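Local coordinates for protein hydrolase, alpha/beta hydrolase FOLD family (Staphylococcus aureus, PDB 2XMZ) that probably catalyses, as the MenH synthase of menaquinone biosynthesis, the elimination of pyruvate that yields 2-succinyl-6-hydroxy-2,4-cyclohexadiene-1-carboxylate, at residues 211-217 with 237-243; 112-116 with 244-248. All coordinates share one frame; numbering follows the deposited sequence.

Contact 1 (211-217 with 237-243); sequences LILAGEY and CKLISAT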
# COMPACT_ATOMS: atom_id res chain seq x y z
N LEU A 211 -2.11 -7.59 10.81
CA LEU A 211 -0.66 -7.71 10.92
C LEU A 211 -0.06 -6.37 10.49
O LEU A 211 -0.38 -5.88 9.44
CB LEU A 211 -0.11 -8.81 10.00
CG LEU A 211 1.42 -8.98 9.94
CD1 LEU A 211 2.02 -9.48 11.30
CD2 LEU A 211 1.80 -9.91 8.80
N ILE A 212 0.79 -5.80 11.32
CA ILE A 212 1.48 -4.55 10.99
C ILE A 212 2.98 -4.79 10.86
O ILE A 212 3.60 -5.39 11.75
CB ILE A 212 1.17 -3.45 12.04
CG1 ILE A 212 -0.34 -3.16 12.08
CG2 ILE A 212 2.00 -2.20 11.76
CD1 ILE A 212 -0.87 -2.60 13.41
N LEU A 213 3.54 -4.35 9.74
CA LEU A 213 4.96 -4.53 9.46
C LEU A 213 5.60 -3.17 9.28
O LEU A 213 5.04 -2.28 8.63
CB LEU A 213 5.16 -5.38 8.20
CG LEU A 213 4.43 -6.73 8.13
CD1 LEU A 213 4.61 -7.39 6.78
CD2 LEU A 213 4.89 -7.67 9.23
N ALA A 214 6.77 -3.00 9.88
CA ALA A 214 7.59 -1.81 9.66
C ALA A 214 9.04 -2.26 9.55
O ALA A 214 9.40 -3.31 10.08
CB ALA A 214 7.41 -0.81 10.80
N GLY A 215 9.87 -1.48 8.88
CA GLY A 215 11.27 -1.84 8.73
C GLY A 215 12.07 -1.14 9.80
O GLY A 215 11.86 0.03 10.05
N GLU A 216 12.97 -1.88 10.43
CA GLU A 216 13.77 -1.42 11.56
C GLU A 216 14.56 -0.13 11.29
O GLU A 216 14.64 0.73 12.17
CB GLU A 216 14.65 -2.56 12.01
CG GLU A 216 15.90 -2.20 12.75
CD GLU A 216 16.56 -3.42 13.31
OE1 GLU A 216 16.14 -3.85 14.40
OE2 GLU A 216 17.48 -3.95 12.64
N TYR A 217 15.09 0.01 10.07
CA TYR A 217 15.79 1.24 9.66
C TYR A 217 14.84 2.41 9.45
O TYR A 217 15.26 3.55 9.37
CB TYR A 217 16.60 1.03 8.37
CG TYR A 217 17.71 0.02 8.49
CD1 TYR A 217 18.28 -0.29 9.72
CD2 TYR A 217 18.20 -0.61 7.35
CE1 TYR A 217 19.29 -1.23 9.82
CE2 TYR A 217 19.22 -1.54 7.44
CZ TYR A 217 19.76 -1.85 8.67
OH TYR A 217 20.77 -2.78 8.74
N CYS A 237 2.24 -6.44 15.68
CA CYS A 237 3.25 -5.60 15.02
C CYS A 237 4.57 -6.34 14.93
O CYS A 237 5.11 -6.79 15.94
CB CYS A 237 3.43 -4.25 15.75
SG CYS A 237 4.66 -3.12 15.01
N LYS A 238 5.10 -6.48 13.71
CA LYS A 238 6.39 -7.12 13.53
C LYS A 238 7.36 -6.17 12.88
O LYS A 238 7.10 -5.62 11.79
CB LYS A 238 6.28 -8.42 12.72
CG LYS A 238 5.35 -9.43 13.38
CD LYS A 238 6.01 -10.77 13.62
CE LYS A 238 5.12 -11.67 14.48
NZ LYS A 238 3.79 -11.92 13.83
N LEU A 239 8.47 -5.97 13.57
CA LEU A 239 9.59 -5.18 13.10
C LEU A 239 10.51 -6.08 12.29
O LEU A 239 10.93 -7.13 12.78
CB LEU A 239 10.37 -4.64 14.30
CG LEU A 239 9.98 -3.23 14.72
CD1 LEU A 239 10.48 -2.88 16.13
CD2 LEU A 239 10.57 -2.29 13.69
N ILE A 240 10.83 -5.66 11.08
CA ILE A 240 11.67 -6.47 10.22
C ILE A 240 13.10 -5.92 10.24
O ILE A 240 13.34 -4.80 9.78
CB ILE A 240 11.11 -6.60 8.77
CG1 ILE A 240 9.58 -6.88 8.79
CG2 ILE A 240 11.88 -7.66 7.98
CD1 ILE A 240 9.17 -8.20 9.45
N SER A 241 14.00 -6.72 10.80
CA SER A 241 15.43 -6.39 10.93
C SER A 241 16.05 -5.91 9.64
O SER A 241 15.77 -6.44 8.58
CB SER A 241 16.21 -7.64 11.37
OG SER A 241 15.76 -8.10 12.62
N ALA A 242 16.92 -4.92 9.75
CA ALA A 242 17.82 -4.53 8.66
C ALA A 242 17.13 -4.16 7.35
O ALA A 242 17.73 -4.29 6.28
CB ALA A 242 18.90 -5.63 8.43
N THR A 243 15.88 -3.70 7.43
CA THR A 243 15.17 -3.19 6.25
C THR A 243 14.64 -1.79 6.48
O THR A 243 14.39 -1.40 7.61
CB THR A 243 13.96 -4.08 5.81
OG1 THR A 243 13.07 -4.27 6.92
CG2 THR A 243 14.44 -5.43 5.30
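Tyr217 lays one ring face over the backbone of Ala242, whose CA sits 3.7 Å from the ring centroid in a CH-pi contact. The pair lies where two neighbouring parallel strands of the alpha/beta hydrolase sheet run out into loops. Strands 210-215 and 235-240 belong to a beta-alpha-beta unit whose connecting helix is 219-231. Strand 235-240 is the outermost strand of the sheet on this side. The axes of the short strand segments cross at -24°. Lys238 N donates to Ile212 O at 2.7 Å, and Ile240 N to Ala214 O at 2.9 Å. Ala214 and Leu239 face helix 219-231. On the other face, Leu213 CD2 packs on Lys238 CB at 3.8 Å, and helix 252-266 covers this side. At the end of strand 235-240 a type II turn, Ile240 to Thr243, curls against Glu216 and Tyr217. Tyr217 N donates to Thr243 O. Ile240 O takes two donors, Glu216 N and Thr243 OG1, from opposite faces of its carbonyl plane. Glu216 reaches the turn with CG anti to its N (chi1 156°) and an extended chain. There Ala242 N donates to Glu216 OE2 at 3.1 Å, from 48° above the carboxylate plane.

Contact 2 (112-116 with 244-248); sequences ILEST and GHTIH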
# COMPACT_ATOMS: atom_id res chain seq x y z
N ILE A 112 -3.58 -6.41 6.48
CA ILE A 112 -2.11 -6.37 6.57
C ILE A 112 -1.61 -5.04 6.09
O ILE A 112 -1.98 -4.56 5.01
CB ILE A 112 -1.37 -7.53 5.82
CG1 ILE A 112 -1.88 -8.89 6.30
CG2 ILE A 112 0.12 -7.45 6.12
CD1 ILE A 112 -1.43 -10.11 5.41
N LEU A 113 -0.75 -4.45 6.90
CA LEU A 113 -0.24 -3.11 6.68
C LEU A 113 1.28 -3.15 6.70
O LEU A 113 1.90 -3.58 7.68
CB LEU A 113 -0.75 -2.19 7.80
CG LEU A 113 -2.28 -2.18 7.98
CD1 LEU A 113 -2.63 -1.34 9.19
CD2 LEU A 113 -2.98 -1.63 6.75
N GLU A 114 1.89 -2.66 5.62
CA GLU A 114 3.32 -2.60 5.52
C GLU A 114 3.74 -1.15 5.38
O GLU A 114 3.36 -0.46 4.41
CB GLU A 114 3.86 -3.41 4.34
CG GLU A 114 5.40 -3.31 4.21
CD GLU A 114 5.93 -3.72 2.84
OE1 GLU A 114 5.14 -4.12 1.96
OE2 GLU A 114 7.16 -3.61 2.63
N SER A 115 4.52 -0.69 6.34
CA SER A 115 5.12 0.65 6.28
C SER A 115 4.10 1.73 5.89
O SER A 115 4.29 2.46 4.93
CB SER A 115 6.29 0.62 5.30
OG SER A 115 7.26 -0.31 5.71
N THR A 116 3.02 1.83 6.66
CA THR A 116 1.97 2.78 6.31
C THR A 116 1.59 3.64 7.52
O THR A 116 2.19 3.51 8.61
CB THR A 116 0.74 2.05 5.71
OG1 THR A 116 -0.13 2.98 5.05
CG2 THR A 116 -0.07 1.25 6.76
N GLY A 244 14.45 -1.05 5.39
CA GLY A 244 13.80 0.25 5.44
C GLY A 244 12.33 0.18 5.11
O GLY A 244 11.61 -0.74 5.54
N HIS A 245 11.88 1.15 4.33
CA HIS A 245 10.46 1.35 4.10
C HIS A 245 9.82 0.22 3.29
O HIS A 245 8.78 -0.32 3.67
CB HIS A 245 10.25 2.69 3.40
CG HIS A 245 8.85 3.19 3.47
ND1 HIS A 245 8.27 3.60 4.65
CD2 HIS A 245 7.93 3.38 2.50
CE1 HIS A 245 7.03 4.00 4.41
NE2 HIS A 245 6.80 3.90 3.11
N THR A 246 10.46 -0.14 2.18
CA THR A 246 9.89 -1.15 1.26
C THR A 246 10.44 -2.54 1.63
O THR A 246 11.27 -3.12 0.91
CB THR A 246 10.17 -0.83 -0.21
OG1 THR A 246 10.08 0.58 -0.43
CG2 THR A 246 9.19 -1.56 -1.12
N ILE A 247 9.94 -3.05 2.75
CA ILE A 247 10.35 -4.35 3.27
C ILE A 247 10.17 -5.46 2.24
O ILE A 247 11.07 -6.28 2.05
CB ILE A 247 9.54 -4.75 4.51
CG1 ILE A 247 9.45 -3.62 5.54
CG2 ILE A 247 10.15 -6.03 5.14
CD1 ILE A 247 8.34 -3.85 6.58
N HIS A 248 9.03 -5.48 1.55
CA HIS A 248 8.73 -6.59 0.61
C HIS A 248 9.74 -6.70 -0.52
O HIS A 248 9.81 -7.71 -1.23
CB HIS A 248 7.27 -6.56 0.11
CG HIS A 248 6.93 -5.41 -0.80
ND1 HIS A 248 6.24 -4.30 -0.37
CD2 HIS A 248 7.11 -5.25 -2.13
CE1 HIS A 248 6.07 -3.47 -1.39
NE2 HIS A 248 6.57 -4.04 -2.47
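The chain leaves strand 110-114 at Glu114 and passes Ser115, in a left-handed conformation, beside the loop that leads into helix 247-250, with the CA atoms of Ser115 and His245 5.8 Å apart. Glu114 reaches across with both carboxylate oxygens. CG is anti to the backbone N (chi1 178°) and the chain stays extended, which carries the carboxylate to the start of the helix. OE1 accepts from His248 ND1 at 2.6 Å through its syn lone pair, close to the ring plane. The ND1 bond, with a hydrogen bond between His248 NE2 and Thr31 OG1, would fix the ring's rotation. Carboxylate and imidazole planes stand 76° apart. OE2 accepts from His248 N at 2.9 Å, from above the carboxylate plane, and ties the helix start to Glu114. The helix start may favour the charged carboxylate. Ser115 OG donates to His245 O at a short 2.5 Å, in the carbonyl plane, while Ser115 CB lies over one face of the His245 ring, 3.7 Å from its centroid. Ile247 CD1 packs on Glu114 CG at 3.8 Å. His245 ND1 bonds Asp218 and NE2 bonds Ser91, an arrangement consistent with the Ser-His-Asp catalytic triad of alpha/beta hydrolases.

In the fold
Contact 2 is fully buried, its centre about 8 Å from the centre of the chain. The centre of contact 1 is about 15 Å from it, at the sheet's edge, and buried strand residues mix there with exposed loop residues. Both use the same sheet, since strands 110-114 and 210-215 are neighbours, and probable backbone hydrogen bonds join them: Leu213 N to Leu113 O at 2.7 Å and Ser115 N to Leu213 O at 2.8 Å. Ile247 CD1 also packs on Ala214 C. In the chain, 237-243 runs directly into 244-248. Contact 1 relies mostly on backbone bonds and apolar packing, contact 2 on buried polar groups: the Glu114 carboxylate with His248, and the Ser115 hydroxyl with the backbone of the probable triad histidine.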